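Local coordinates for protein dimethyladenosine transferase, putative (Plasmodium falciparum, PDB 2H1R) that probably transfers methyl groups from S-adenosyl-L-methionine to adenines of ribosomal RNA, as an rRNA adenine N6-dimethyltransferase of the class I-like superfamily, at residues Glu143-Met148 with Asp188-Lys193; Ile49-Gly54 with Ser78-Arg83; Ala231-Leu236 with Pro255-Cys260; Gly153-Ser158 with Arg218-Leu223; Thr102-Phe107 with Ile123-Ser128. One frame throughout, in Å; residues are numbered along the deposited sequence.

Contacts 1, 2 and 5 lie on the SAM-binding methyltransferase domain, contact 3 among the C-terminal helices, and contact 4 ties the two regions together. Contact 1 is buried and apolar, a helix on a sheet strand, with one water bridge at its end. Contact 3, also buried, is helix on helix, without polar bonds between its segments. Contact 4, at the surface, consists almost wholly of lysine and arginine bonds to a loop. Contacts 2 and 5 are partly buried and mix both chemistries, each having a basic side chain on a loop carbonyl. Contact 5 touches contact 1 through I123 and contact 2 through F104, and contact 4 meets contact 1 at R147 and S158.

Contact 1: Glu143-Met148 with Asp188-Lys193; sequences EFAERM and DSVIVK
With CG1 anti to the backbone N (chi1 170°), V190 lays CB and CG1 against the methyl of A145, while E143, bent at chi2 (66°), swings its carboxylate out toward the start of the strand. The closest apolar approach is A145 CB to V190 CB, 3.6 Å, and V190 CG1 lies 3.8 Å from A145 CB. Two residues further along the strand, V192 CG1 is 4.2 Å from A145 CB, and its other methyl, CG2, is 4.2 Å from M148 CE. A145 CB thus contacts both V190 and V192, alternate residues on the same face of the strand. This is the helix-on-sheet layer of the class I methyltransferase fold: helix 142-148 follows strand 135-141 and packs over the neighbouring antiparallel strand 189-196, the segment axes 7.6 Å apart at 38°. L160 and V164 of helix 159-167 also pack on M148. At the N-terminal end the link is through water: it donates to E143 OE1 at 2.8 Å and accepts from D188 N at 3.1 Å. E143 OE2 is bonded to Q141, and D188 forms a salt bridge with R178.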
# COMPACT_ATOMS: atom_id res chain seq x y z
N GLU A 143 -11.84 9.71 1.91
CA GLU A 143 -11.57 9.92 0.49
C GLU A 143 -10.39 9.00 0.08
O GLU A 143 -10.45 8.32 -0.97
CB GLU A 143 -11.24 11.40 0.23
CG GLU A 143 -12.25 12.50 0.80
CD GLU A 143 -12.36 12.61 2.35
OE1 GLU A 143 -13.18 11.90 2.94
OE2 GLU A 143 -11.67 13.45 2.98
N PHE A 144 -9.37 8.94 0.94
CA PHE A 144 -8.21 8.09 0.68
C PHE A 144 -8.58 6.62 0.72
O PHE A 144 -8.22 5.86 -0.16
CB PHE A 144 -7.06 8.39 1.65
CG PHE A 144 -5.80 7.64 1.32
CD1 PHE A 144 -4.88 8.15 0.41
CD2 PHE A 144 -5.53 6.41 1.90
CE1 PHE A 144 -3.71 7.45 0.10
CE2 PHE A 144 -4.36 5.71 1.59
CZ PHE A 144 -3.46 6.22 0.68
N ALA A 145 -9.31 6.21 1.76
CA ALA A 145 -9.81 4.84 1.83
C ALA A 145 -10.68 4.46 0.63
O ALA A 145 -10.60 3.32 0.19
CB ALA A 145 -10.54 4.61 3.12
N GLU A 146 -11.51 5.37 0.11
CA GLU A 146 -12.37 5.03 -1.05
C GLU A 146 -11.50 4.66 -2.26
O GLU A 146 -11.82 3.75 -3.01
CB GLU A 146 -13.26 6.19 -1.50
CG GLU A 146 -14.51 6.60 -0.71
CD GLU A 146 -15.13 7.85 -1.39
OE1 GLU A 146 -15.32 7.82 -2.65
OE2 GLU A 146 -15.38 8.88 -0.69
N ARG A 147 -10.39 5.38 -2.43
CA ARG A 147 -9.37 5.08 -3.47
C ARG A 147 -8.71 3.69 -3.33
O ARG A 147 -8.54 2.97 -4.30
CB ARG A 147 -8.28 6.12 -3.40
CG ARG A 147 -8.66 7.52 -3.80
CD ARG A 147 -7.58 8.12 -4.69
NE ARG A 147 -6.38 8.53 -3.97
CZ ARG A 147 -5.13 8.44 -4.45
NH1 ARG A 147 -4.89 7.90 -5.65
NH2 ARG A 147 -4.11 8.86 -3.72
N MET A 148 -8.35 3.32 -2.11
CA MET A 148 -7.73 2.03 -1.90
C MET A 148 -8.77 0.96 -2.21
O MET A 148 -8.43 -0.12 -2.64
CB MET A 148 -7.29 1.88 -0.43
CG MET A 148 -6.12 2.75 -0.03
SD MET A 148 -5.85 2.55 1.74
CE MET A 148 -5.16 0.88 1.80
N ASP A 188 -14.73 12.69 7.66
CA ASP A 188 -15.05 11.36 8.14
C ASP A 188 -14.00 10.36 7.74
O ASP A 188 -13.20 10.64 6.84
CB ASP A 188 -16.40 10.94 7.59
CG ASP A 188 -17.48 11.96 7.93
OD1 ASP A 188 -17.79 12.13 9.14
OD2 ASP A 188 -17.99 12.61 6.99
N SER A 189 -13.99 9.20 8.41
CA SER A 189 -12.90 8.22 8.22
C SER A 189 -13.44 6.83 7.94
O SER A 189 -14.64 6.59 8.01
CB SER A 189 -11.97 8.17 9.44
OG SER A 189 -11.24 9.38 9.64
N VAL A 190 -12.53 5.92 7.60
CA VAL A 190 -12.87 4.56 7.25
C VAL A 190 -11.71 3.70 7.76
O VAL A 190 -10.56 4.10 7.65
CB VAL A 190 -13.00 4.37 5.71
CG1 VAL A 190 -13.12 2.86 5.33
CG2 VAL A 190 -14.20 5.14 5.17
N ILE A 191 -12.04 2.55 8.33
CA ILE A 191 -11.05 1.57 8.74
C ILE A 191 -11.03 0.45 7.73
O ILE A 191 -12.09 -0.12 7.39
CB ILE A 191 -11.33 1.02 10.16
CG1 ILE A 191 -11.30 2.21 11.14
CG2 ILE A 191 -10.28 -0.10 10.50
CD1 ILE A 191 -11.89 1.97 12.47
N VAL A 192 -9.83 0.13 7.27
CA VAL A 192 -9.62 -0.94 6.28
C VAL A 192 -8.66 -1.97 6.87
O VAL A 192 -7.90 -1.64 7.82
CB VAL A 192 -9.05 -0.40 4.92
CG1 VAL A 192 -10.03 0.57 4.27
CG2 VAL A 192 -7.74 0.28 5.10
N LYS A 193 -8.74 -3.19 6.36
CA LYS A 193 -7.85 -4.28 6.73
C LYS A 193 -7.08 -4.74 5.52
O LYS A 193 -7.64 -4.86 4.43
CB LYS A 193 -8.67 -5.45 7.29
CG LYS A 193 -7.84 -6.67 7.76
CD LYS A 193 -8.78 -7.74 8.39
CE LYS A 193 -9.47 -8.58 7.30
NZ LYS A 193 -10.50 -9.62 7.83
O HOH W 1 -14.83 13.46 4.65

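Contact 2: Ile49-Gly54 with Ser78-Arg83; sequences IGCGTG and SEVKKR
This is a loop-to-helix contact at the cofactor end of the methyltransferase domain, where the glycine-rich turn after strand 45-49 meets helix 74-86. The sequence IGCGTG is the glycine-rich motif of class I methyltransferases, and G50 is predicted to bind S-adenosyl-L-methionine. A type II' turn from C51 to G54 carries the loop past the helix, closed by the bond from G54 N to C51 O. V80 is the apolar centre: CG2, anti to its own carbonyl carbon, reaches the turn backbone, 3.4 Å from G52 O and 3.6 Å from T53 C, and C51 SG lies 4.0 Å from the same methyl. The other methyl, CG1, lies 3.9 Å from G54 CA. G54 has positive phi and no side chain, which lets the turn sit this close to the helix.

One turn along the helix, R83 stretches out fully, CG anti to the backbone N (chi1 -179°), and NH1 bonds T53 O at 3.0 Å with an N-H...O angle of 151°. That oxygen is in the guanidinium plane, at its edge, but NH1 approaches from above the carbonyl plane. G54 O sits over one face of the guanidinium, offset toward the rim. N55 takes a further bond from NH1, and E87 makes a salt bridge with NE. These partners would tend to fix the rotation of the guanidinium. Its positive charge, probably partly balanced by E87, would polarise the carbonyl of T53 and favour keeping the turn near the helix.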
# COMPACT_ATOMS: atom_id res chain seq x y z
N ILE A 49 0.60 2.61 15.71
CA ILE A 49 1.09 3.93 15.28
C ILE A 49 0.05 4.95 15.71
O ILE A 49 -1.10 4.92 15.22
CB ILE A 49 1.31 4.00 13.75
CG1 ILE A 49 2.23 2.89 13.27
CG2 ILE A 49 1.87 5.38 13.38
CD1 ILE A 49 2.39 2.87 11.75
N GLY A 50 0.42 5.81 16.65
CA GLY A 50 -0.49 6.85 17.15
C GLY A 50 -1.37 6.38 18.31
O GLY A 50 -2.54 6.04 18.11
N CYS A 51 -0.83 6.40 19.52
CA CYS A 51 -1.54 5.79 20.66
C CYS A 51 -2.53 6.68 21.42
O CYS A 51 -3.29 6.19 22.27
CB CYS A 51 -0.55 5.12 21.63
SG CYS A 51 0.65 6.27 22.32
N GLY A 52 -2.56 7.98 21.10
CA GLY A 52 -3.43 8.92 21.79
C GLY A 52 -3.36 8.80 23.30
O GLY A 52 -2.28 8.93 23.89
N THR A 53 -4.50 8.54 23.93
CA THR A 53 -4.57 8.44 25.39
C THR A 53 -4.37 6.98 25.87
O THR A 53 -4.44 6.69 27.07
CB THR A 53 -5.93 8.90 25.89
OG1 THR A 53 -6.94 8.06 25.31
CG2 THR A 53 -6.20 10.35 25.48
N GLY A 54 -4.14 6.08 24.92
CA GLY A 54 -3.88 4.67 25.21
C GLY A 54 -5.16 3.86 25.30
O GLY A 54 -5.14 2.74 25.82
N SER A 78 4.30 9.35 27.92
CA SER A 78 4.51 9.03 29.34
C SER A 78 3.20 8.79 30.09
O SER A 78 3.18 8.03 31.05
CB SER A 78 5.36 10.09 30.05
OG SER A 78 4.55 11.11 30.63
N GLU A 79 2.11 9.41 29.66
CA GLU A 79 0.81 9.14 30.29
C GLU A 79 0.29 7.72 29.96
O GLU A 79 -0.25 7.03 30.82
CB GLU A 79 -0.23 10.21 29.94
CG GLU A 79 -0.18 11.46 30.83
CD GLU A 79 -0.32 11.15 32.32
OE1 GLU A 79 0.66 11.41 33.07
OE2 GLU A 79 -1.39 10.65 32.76
N VAL A 80 0.45 7.31 28.70
CA VAL A 80 0.01 5.99 28.26
C VAL A 80 0.83 4.90 28.96
O VAL A 80 0.28 3.93 29.47
CB VAL A 80 0.16 5.85 26.73
CG1 VAL A 80 -0.18 4.43 26.26
CG2 VAL A 80 -0.74 6.84 26.03
N LYS A 81 2.14 5.09 28.97
CA LYS A 81 3.06 4.24 29.74
C LYS A 81 2.61 4.08 31.19
O LYS A 81 2.44 2.97 31.66
CB LYS A 81 4.47 4.81 29.68
CG LYS A 81 5.45 3.94 28.91
CD LYS A 81 6.26 3.02 29.87
CE LYS A 81 5.92 1.51 29.76
NZ LYS A 81 4.52 1.15 30.24
N LYS A 82 2.37 5.20 31.89
CA LYS A 82 1.85 5.15 33.27
C LYS A 82 0.54 4.41 33.37
O LYS A 82 0.33 3.60 34.30
CB LYS A 82 1.66 6.56 33.84
CG LYS A 82 2.98 7.20 34.24
CD LYS A 82 2.82 8.69 34.53
CE LYS A 82 4.20 9.33 34.68
NZ LYS A 82 4.09 10.82 34.59
N ARG A 83 -0.35 4.68 32.43
CA ARG A 83 -1.65 4.04 32.40
C ARG A 83 -1.55 2.53 32.28
O ARG A 83 -2.19 1.79 33.02
CB ARG A 83 -2.47 4.58 31.23
CG ARG A 83 -3.85 3.98 31.17
CD ARG A 83 -4.59 4.41 29.95
NE ARG A 83 -5.90 3.78 29.96
CZ ARG A 83 -6.85 4.05 29.09
NH1 ARG A 83 -6.64 4.95 28.14
NH2 ARG A 83 -8.01 3.41 29.18

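Contact 3: Ala231-Leu236 with Pro255-Cys260; sequences AVLNML and PFKKYC
Apolar contacts carry most of this helix-to-helix meeting, and L233, L236, F256 and C260 are its main participants. L236 faces the other helix, its CB 3.7 Å from F256 CE2, and its CD1 lies 3.8 Å from C260 SG. L233 sends its two methyls to different places. CD1 rests on the aliphatic part of K257, 3.7 Å from CG, the two side chains crossing obliquely, while CD2 is 4.2 Å from C260 SG and 4.4 Å from F256 CD2. K257 meets that CD1 with CG and CD, and its chain, extended beyond CG, carries the ammonium away from the contact.

The helices belong to the C-terminal helical region of the rRNA adenine dimethylase family, away from the annotated cofactor site. The axes of segments 231-236 and 256-260 are at 90° and 10.4 Å apart at closest. At such an angle only a short part of each helix meets the other, which agrees with L233 and L236, about one turn apart, meeting F256 and C260, also about one turn apart.

Contacts of the aromatic ring with backbone form the second kind. F256, with CG anti to its backbone N (chi1 -174°), brings its ring over to helix 230-246, where CE2 is 3.7 Å from L233 O and CZ is 3.6 Å from L236 C. Both backbone groups approach the ring obliquely. Around the cluster, F227 of helix 223-227 and F296 also pack on L236, and I294 touches F256.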
# COMPACT_ATOMS: atom_id res chain seq x y z
N ALA A 231 8.10 9.97 -26.99
CA ALA A 231 8.86 10.14 -25.73
C ALA A 231 8.94 8.84 -24.90
O ALA A 231 9.99 8.55 -24.32
CB ALA A 231 8.31 11.25 -24.92
N VAL A 232 7.88 8.05 -24.92
CA VAL A 232 7.82 6.76 -24.21
C VAL A 232 8.72 5.79 -24.93
O VAL A 232 9.53 5.13 -24.30
CB VAL A 232 6.37 6.19 -24.12
CG1 VAL A 232 6.36 4.76 -23.52
CG2 VAL A 232 5.51 7.10 -23.27
N LEU A 233 8.56 5.68 -26.26
CA LEU A 233 9.43 4.79 -27.05
C LEU A 233 10.93 5.12 -26.92
O LEU A 233 11.77 4.21 -26.89
CB LEU A 233 9.01 4.77 -28.53
CG LEU A 233 7.62 4.24 -28.80
CD1 LEU A 233 7.32 4.61 -30.23
CD2 LEU A 233 7.57 2.70 -28.60
N ASN A 234 11.26 6.42 -26.84
CA ASN A 234 12.67 6.82 -26.75
C ASN A 234 13.22 6.40 -25.39
O ASN A 234 14.35 5.83 -25.30
CB ASN A 234 12.84 8.35 -26.93
CG ASN A 234 12.78 8.78 -28.39
OD1 ASN A 234 12.79 7.95 -29.30
ND2 ASN A 234 12.69 10.08 -28.61
N MET A 235 12.45 6.67 -24.33
CA MET A 235 12.86 6.23 -23.00
C MET A 235 13.04 4.72 -22.95
O MET A 235 14.03 4.25 -22.42
CB MET A 235 11.90 6.67 -21.90
CG MET A 235 12.08 5.83 -20.58
SD MET A 235 10.89 6.41 -19.37
CE MET A 235 9.39 5.62 -20.00
N LEU A 236 12.08 3.96 -23.48
CA LEU A 236 12.15 2.50 -23.40
C LEU A 236 13.31 1.95 -24.25
O LEU A 236 14.02 1.03 -23.81
CB LEU A 236 10.81 1.85 -23.77
CG LEU A 236 9.68 2.06 -22.77
CD1 LEU A 236 8.47 1.30 -23.24
CD2 LEU A 236 10.11 1.62 -21.35
N PRO A 255 12.64 -2.88 -35.87
CA PRO A 255 12.27 -1.54 -35.35
C PRO A 255 11.72 -1.63 -33.93
O PRO A 255 10.83 -2.42 -33.67
CB PRO A 255 11.20 -1.03 -36.33
CG PRO A 255 10.83 -2.17 -37.19
CD PRO A 255 11.87 -3.24 -37.09
N PHE A 256 12.25 -0.80 -33.04
CA PHE A 256 11.89 -0.91 -31.61
C PHE A 256 10.43 -0.65 -31.39
O PHE A 256 9.80 -1.30 -30.58
CB PHE A 256 12.67 0.05 -30.74
CG PHE A 256 12.43 -0.14 -29.27
CD1 PHE A 256 13.05 -1.18 -28.58
CD2 PHE A 256 11.54 0.69 -28.59
CE1 PHE A 256 12.85 -1.35 -27.19
CE2 PHE A 256 11.31 0.51 -27.20
CZ PHE A 256 11.94 -0.52 -26.51
N LYS A 257 9.89 0.35 -32.09
CA LYS A 257 8.45 0.62 -31.96
C LYS A 257 7.59 -0.63 -32.17
O LYS A 257 6.70 -0.92 -31.35
CB LYS A 257 8.00 1.74 -32.89
CG LYS A 257 6.51 2.04 -32.79
CD LYS A 257 6.15 3.19 -33.72
CE LYS A 257 4.64 3.31 -33.84
NZ LYS A 257 4.33 4.51 -34.67
N LYS A 258 7.86 -1.40 -33.24
CA LYS A 258 7.15 -2.66 -33.50
C LYS A 258 7.44 -3.76 -32.46
O LYS A 258 6.55 -4.51 -32.02
CB LYS A 258 7.48 -3.17 -34.92
CG LYS A 258 6.47 -4.17 -35.45
CD LYS A 258 6.81 -4.54 -36.93
CE LYS A 258 5.73 -5.41 -37.54
NZ LYS A 258 4.50 -4.59 -37.78
N TYR A 259 8.71 -3.89 -32.11
CA TYR A 259 9.19 -4.76 -31.01
C TYR A 259 8.39 -4.55 -29.71
O TYR A 259 7.89 -5.51 -29.11
CB TYR A 259 10.66 -4.43 -30.75
CG TYR A 259 11.39 -5.46 -29.90
CD1 TYR A 259 11.40 -6.83 -30.24
CD2 TYR A 259 12.06 -5.06 -28.75
CE1 TYR A 259 12.08 -7.76 -29.42
CE2 TYR A 259 12.73 -5.98 -27.95
CZ TYR A 259 12.76 -7.29 -28.30
OH TYR A 259 13.44 -8.15 -27.47
N CYS A 260 8.28 -3.30 -29.29
CA CYS A 260 7.58 -2.92 -28.07
C CYS A 260 6.03 -3.09 -28.23
O CYS A 260 5.38 -3.74 -27.41
CB CYS A 260 8.01 -1.49 -27.71
SG CYS A 260 7.37 -0.79 -26.19

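Contact 4: Gly153-Ser158 with Arg218-Leu223; sequences GDSNYS and RKRKTL
K219 and R220 reach across from one type I turn, R218 to K221, to another, D154 to Y157, so that two basic side chains bind the loop between helices 142-148 and 159-167 to the loop after helix 205-216. This is a contact between two loops, each with a type I turn, joining the methyltransferase domain to the C-terminal helical region. K219 NZ grips two main-chain oxygens, S155 O and Y157 O, each at 2.9 Å, coming from above both carbonyl planes. Its chain is extended beyond CG, with CG lodged between backbone N and carbonyl carbon (chi1 71°), which turns the ammonium into the turn. R220 uses one nitrogen twice: NH2 donates to S155 OG at 3.0 Å and to G153 O at 3.1 Å, the first straighter (156°) than the second (143°). Both oxygens lie near the guanidinium edge, a little tilted out of its plane.

Farther out, the backbone of K219 is bonded to I275, and R273 donates to R220 O; these bonds also hold the turn carrying K219 and R220. Y157 OH is held by L277 O. A water in the guanidinium plane bridges R220 NH1 (2.9 Å) and G153 O (2.7 Å), the same oxygen that NH2 binds.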
# COMPACT_ATOMS: atom_id res chain seq x y z
N GLY A 153 -12.42 0.22 -13.28
CA GLY A 153 -13.24 0.92 -14.26
C GLY A 153 -13.93 2.18 -13.72
O GLY A 153 -14.35 3.01 -14.53
N ASP A 154 -14.03 2.35 -12.40
CA ASP A 154 -14.53 3.63 -11.78
C ASP A 154 -13.49 4.71 -11.91
O ASP A 154 -12.28 4.42 -11.96
CB ASP A 154 -14.96 3.46 -10.31
CG ASP A 154 -16.24 2.60 -10.13
OD1 ASP A 154 -16.89 2.19 -11.12
OD2 ASP A 154 -16.64 2.35 -8.96
N SER A 155 -13.92 5.98 -12.00
CA SER A 155 -12.97 7.05 -12.28
C SER A 155 -11.99 7.32 -11.14
O SER A 155 -10.97 7.97 -11.36
CB SER A 155 -13.68 8.36 -12.68
OG SER A 155 -14.37 8.17 -13.91
N ASN A 156 -12.30 6.84 -9.94
CA ASN A 156 -11.35 7.03 -8.79
C ASN A 156 -10.40 5.82 -8.64
O ASN A 156 -9.63 5.72 -7.67
CB ASN A 156 -12.09 7.30 -7.44
CG ASN A 156 -12.94 6.12 -7.01
OD1 ASN A 156 -13.39 5.31 -7.83
ND2 ASN A 156 -13.15 6.00 -5.69
N TYR A 157 -10.43 4.92 -9.60
CA TYR A 157 -9.52 3.73 -9.60
C TYR A 157 -8.17 4.18 -10.13
O TYR A 157 -8.11 4.83 -11.16
CB TYR A 157 -10.16 2.66 -10.46
CG TYR A 157 -9.42 1.35 -10.62
CD1 TYR A 157 -9.35 0.43 -9.57
CD2 TYR A 157 -8.81 1.03 -11.83
CE1 TYR A 157 -8.72 -0.82 -9.74
CE2 TYR A 157 -8.19 -0.20 -12.01
CZ TYR A 157 -8.11 -1.10 -10.94
OH TYR A 157 -7.48 -2.32 -11.12
N SER A 158 -7.08 3.88 -9.41
CA SER A 158 -5.79 4.54 -9.69
C SER A 158 -4.60 3.59 -9.48
O SER A 158 -4.79 2.41 -9.11
CB SER A 158 -5.64 5.81 -8.84
OG SER A 158 -5.38 5.45 -7.48
N ARG A 218 -2.35 8.65 -18.43
CA ARG A 218 -3.59 8.96 -19.15
C ARG A 218 -4.40 7.68 -19.06
O ARG A 218 -4.41 6.88 -19.98
CB ARG A 218 -3.27 9.39 -20.61
CG ARG A 218 -2.41 10.68 -20.65
CD ARG A 218 -2.02 11.22 -22.03
NE ARG A 218 -1.83 10.27 -23.13
CZ ARG A 218 -0.65 9.89 -23.62
NH1 ARG A 218 0.48 10.34 -23.08
NH2 ARG A 218 -0.60 9.04 -24.65
N LYS A 219 -5.07 7.49 -17.91
CA LYS A 219 -5.61 6.16 -17.57
C LYS A 219 -6.83 5.71 -18.40
O LYS A 219 -7.14 4.53 -18.49
CB LYS A 219 -5.86 6.08 -16.08
CG LYS A 219 -7.08 6.95 -15.55
CD LYS A 219 -7.01 6.92 -13.98
CE LYS A 219 -8.15 7.73 -13.36
NZ LYS A 219 -8.17 7.63 -11.85
N ARG A 220 -7.51 6.67 -19.05
CA ARG A 220 -8.59 6.29 -20.00
C ARG A 220 -8.16 6.22 -21.49
O ARG A 220 -9.01 6.05 -22.38
CB ARG A 220 -9.83 7.16 -19.77
CG ARG A 220 -10.47 6.90 -18.42
CD ARG A 220 -11.84 7.57 -18.31
NE ARG A 220 -12.56 7.20 -17.10
CZ ARG A 220 -13.26 6.07 -16.92
NH1 ARG A 220 -13.34 5.13 -17.84
NH2 ARG A 220 -13.85 5.87 -15.75
N LYS A 221 -6.86 6.38 -21.77
CA LYS A 221 -6.35 6.19 -23.16
C LYS A 221 -6.00 4.73 -23.34
O LYS A 221 -5.66 4.05 -22.34
CB LYS A 221 -5.09 7.04 -23.41
CG LYS A 221 -5.29 8.55 -23.42
CD LYS A 221 -6.04 9.04 -24.68
N THR A 222 -6.09 4.21 -24.57
CA THR A 222 -5.70 2.82 -24.80
C THR A 222 -4.15 2.63 -24.65
O THR A 222 -3.38 3.59 -24.77
CB THR A 222 -6.14 2.29 -26.16
OG1 THR A 222 -5.32 2.91 -27.17
CG2 THR A 222 -7.68 2.57 -26.41
N LEU A 223 -3.73 1.40 -24.37
CA LEU A 223 -2.30 1.11 -24.18
C LEU A 223 -1.53 1.37 -25.47
O LEU A 223 -0.40 1.84 -25.43
CB LEU A 223 -2.08 -0.32 -23.70
CG LEU A 223 -2.64 -0.62 -22.29
CD1 LEU A 223 -2.20 -2.03 -21.89
CD2 LEU A 223 -2.08 0.42 -21.32
O HOH W 2 -14.29 2.47 -17.16

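Contact 5: Thr102-Phe107 with Ile123-Ser128; sequences TVFPKF and IFKLIS
K125 NZ is gripped by several main-chain oxygens: its bond to T102 O is a short 2.6 Å, A99 O takes another, and I100 O a weak third. The ammonium meets T102 O at a C=O...N angle of 154°, tilted from the carbonyl plane. With CG anti to the backbone N (chi1 -164°) and the chain extended beyond, the lysine spans the gap from its helix, crossing F104 on the way. There CE stands 4.0 Å from the ring centroid, almost on the normal, a CH-pi contact, while NZ makes a cation-pi interaction at 4.1 Å, 22° off the normal. Carbonyl dipoles and the ring face would together stabilise the ammonium. L126 supplies the apolar part: its CD2 lies at the edges of two rings, near the plane of each, 4.3 Å from F104 CE2 and 4.2 Å from F107 CZ.

The loop ahead of strand 109-113 is thereby fastened to helix 119-128 in the class I methyltransferase fold. The side chain of T102 is about 9 Å from that of D71, predicted to bind S-adenosyl-L-methionine. F104 also packs on L47 and I49 of strand 45-49 and I70 of strand 66-70, and F107 on L47, while I123 of the same helix turns to helices 142-148 and 159-167.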
# COMPACT_ATOMS: atom_id res chain seq x y z
N THR A 102 10.61 6.98 11.58
CA THR A 102 10.94 5.83 12.44
C THR A 102 11.14 4.52 11.67
O THR A 102 10.30 4.13 10.86
CB THR A 102 9.83 5.58 13.51
OG1 THR A 102 9.57 6.79 14.24
CG2 THR A 102 10.24 4.48 14.50
N VAL A 103 12.26 3.84 11.93
CA VAL A 103 12.44 2.50 11.37
C VAL A 103 11.43 1.57 12.06
O VAL A 103 11.33 1.58 13.29
CB VAL A 103 13.89 1.97 11.52
CG1 VAL A 103 14.30 1.81 12.99
CG2 VAL A 103 14.09 0.64 10.75
N PHE A 104 10.65 0.83 11.29
CA PHE A 104 9.70 -0.10 11.89
C PHE A 104 10.42 -1.32 12.42
O PHE A 104 11.28 -1.89 11.72
CB PHE A 104 8.62 -0.54 10.89
CG PHE A 104 7.55 0.49 10.62
CD1 PHE A 104 7.49 1.69 11.33
CD2 PHE A 104 6.57 0.24 9.66
CE1 PHE A 104 6.48 2.64 11.05
CE2 PHE A 104 5.58 1.17 9.38
CZ PHE A 104 5.53 2.38 10.08
N PRO A 105 10.08 -1.75 13.65
CA PRO A 105 10.53 -3.06 14.15
C PRO A 105 9.88 -4.21 13.38
O PRO A 105 8.97 -3.98 12.58
CB PRO A 105 10.00 -3.07 15.59
CG PRO A 105 8.78 -2.22 15.53
CD PRO A 105 9.20 -1.08 14.62
N LYS A 106 10.35 -5.44 13.60
CA LYS A 106 9.64 -6.60 13.08
C LYS A 106 8.34 -6.65 13.88
O LYS A 106 8.33 -6.42 15.10
CB LYS A 106 10.44 -7.90 13.24
N PHE A 107 7.24 -6.87 13.18
CA PHE A 107 5.94 -6.93 13.82
C PHE A 107 5.07 -7.89 13.02
O PHE A 107 5.33 -8.18 11.83
CB PHE A 107 5.30 -5.53 13.95
CG PHE A 107 4.95 -4.90 12.63
CD1 PHE A 107 3.72 -5.13 12.04
CD2 PHE A 107 5.88 -4.11 11.96
CE1 PHE A 107 3.40 -4.58 10.80
CE2 PHE A 107 5.56 -3.52 10.74
CZ PHE A 107 4.34 -3.78 10.14
N ILE A 123 1.31 3.72 3.13
CA ILE A 123 1.05 2.58 2.27
C ILE A 123 2.32 2.06 1.58
O ILE A 123 2.56 0.86 1.59
CB ILE A 123 -0.05 2.90 1.20
CG1 ILE A 123 -1.44 3.05 1.85
CG2 ILE A 123 -0.06 1.85 0.08
CD1 ILE A 123 -1.82 1.90 2.78
N PHE A 124 3.11 2.95 0.98
CA PHE A 124 4.35 2.55 0.32
C PHE A 124 5.36 1.95 1.32
O PHE A 124 6.07 0.98 1.01
CB PHE A 124 4.96 3.75 -0.39
N LYS A 125 5.41 2.52 2.52
CA LYS A 125 6.26 1.95 3.58
C LYS A 125 5.85 0.54 3.94
O LYS A 125 6.70 -0.35 4.06
CB LYS A 125 6.24 2.82 4.83
CG LYS A 125 7.38 2.48 5.77
CD LYS A 125 7.53 3.47 6.87
CE LYS A 125 8.86 3.22 7.58
NZ LYS A 125 8.98 4.23 8.64
N LEU A 126 4.54 0.33 4.12
CA LEU A 126 4.06 -1.02 4.43
C LEU A 126 4.34 -2.04 3.31
O LEU A 126 4.78 -3.14 3.60
CB LEU A 126 2.58 -0.97 4.78
CG LEU A 126 2.22 -0.32 6.11
CD1 LEU A 126 0.71 -0.24 6.21
CD2 LEU A 126 2.76 -1.18 7.22
N ILE A 127 4.12 -1.68 2.04
CA ILE A 127 4.46 -2.59 0.91
C ILE A 127 5.95 -3.01 0.89
O ILE A 127 6.29 -4.17 0.60
CB ILE A 127 4.04 -2.00 -0.49
CG1 ILE A 127 2.52 -1.93 -0.62
CG2 ILE A 127 4.67 -2.82 -1.67
CD1 ILE A 127 2.01 -0.88 -1.66
N SER A 128 6.82 -2.08 1.24
CA SER A 128 8.24 -2.31 1.18
C SER A 128 8.82 -2.92 2.48
O SER A 128 9.95 -3.38 2.47
CB SER A 128 8.95 -1.04 0.76
OG SER A 128 8.81 -0.08 1.79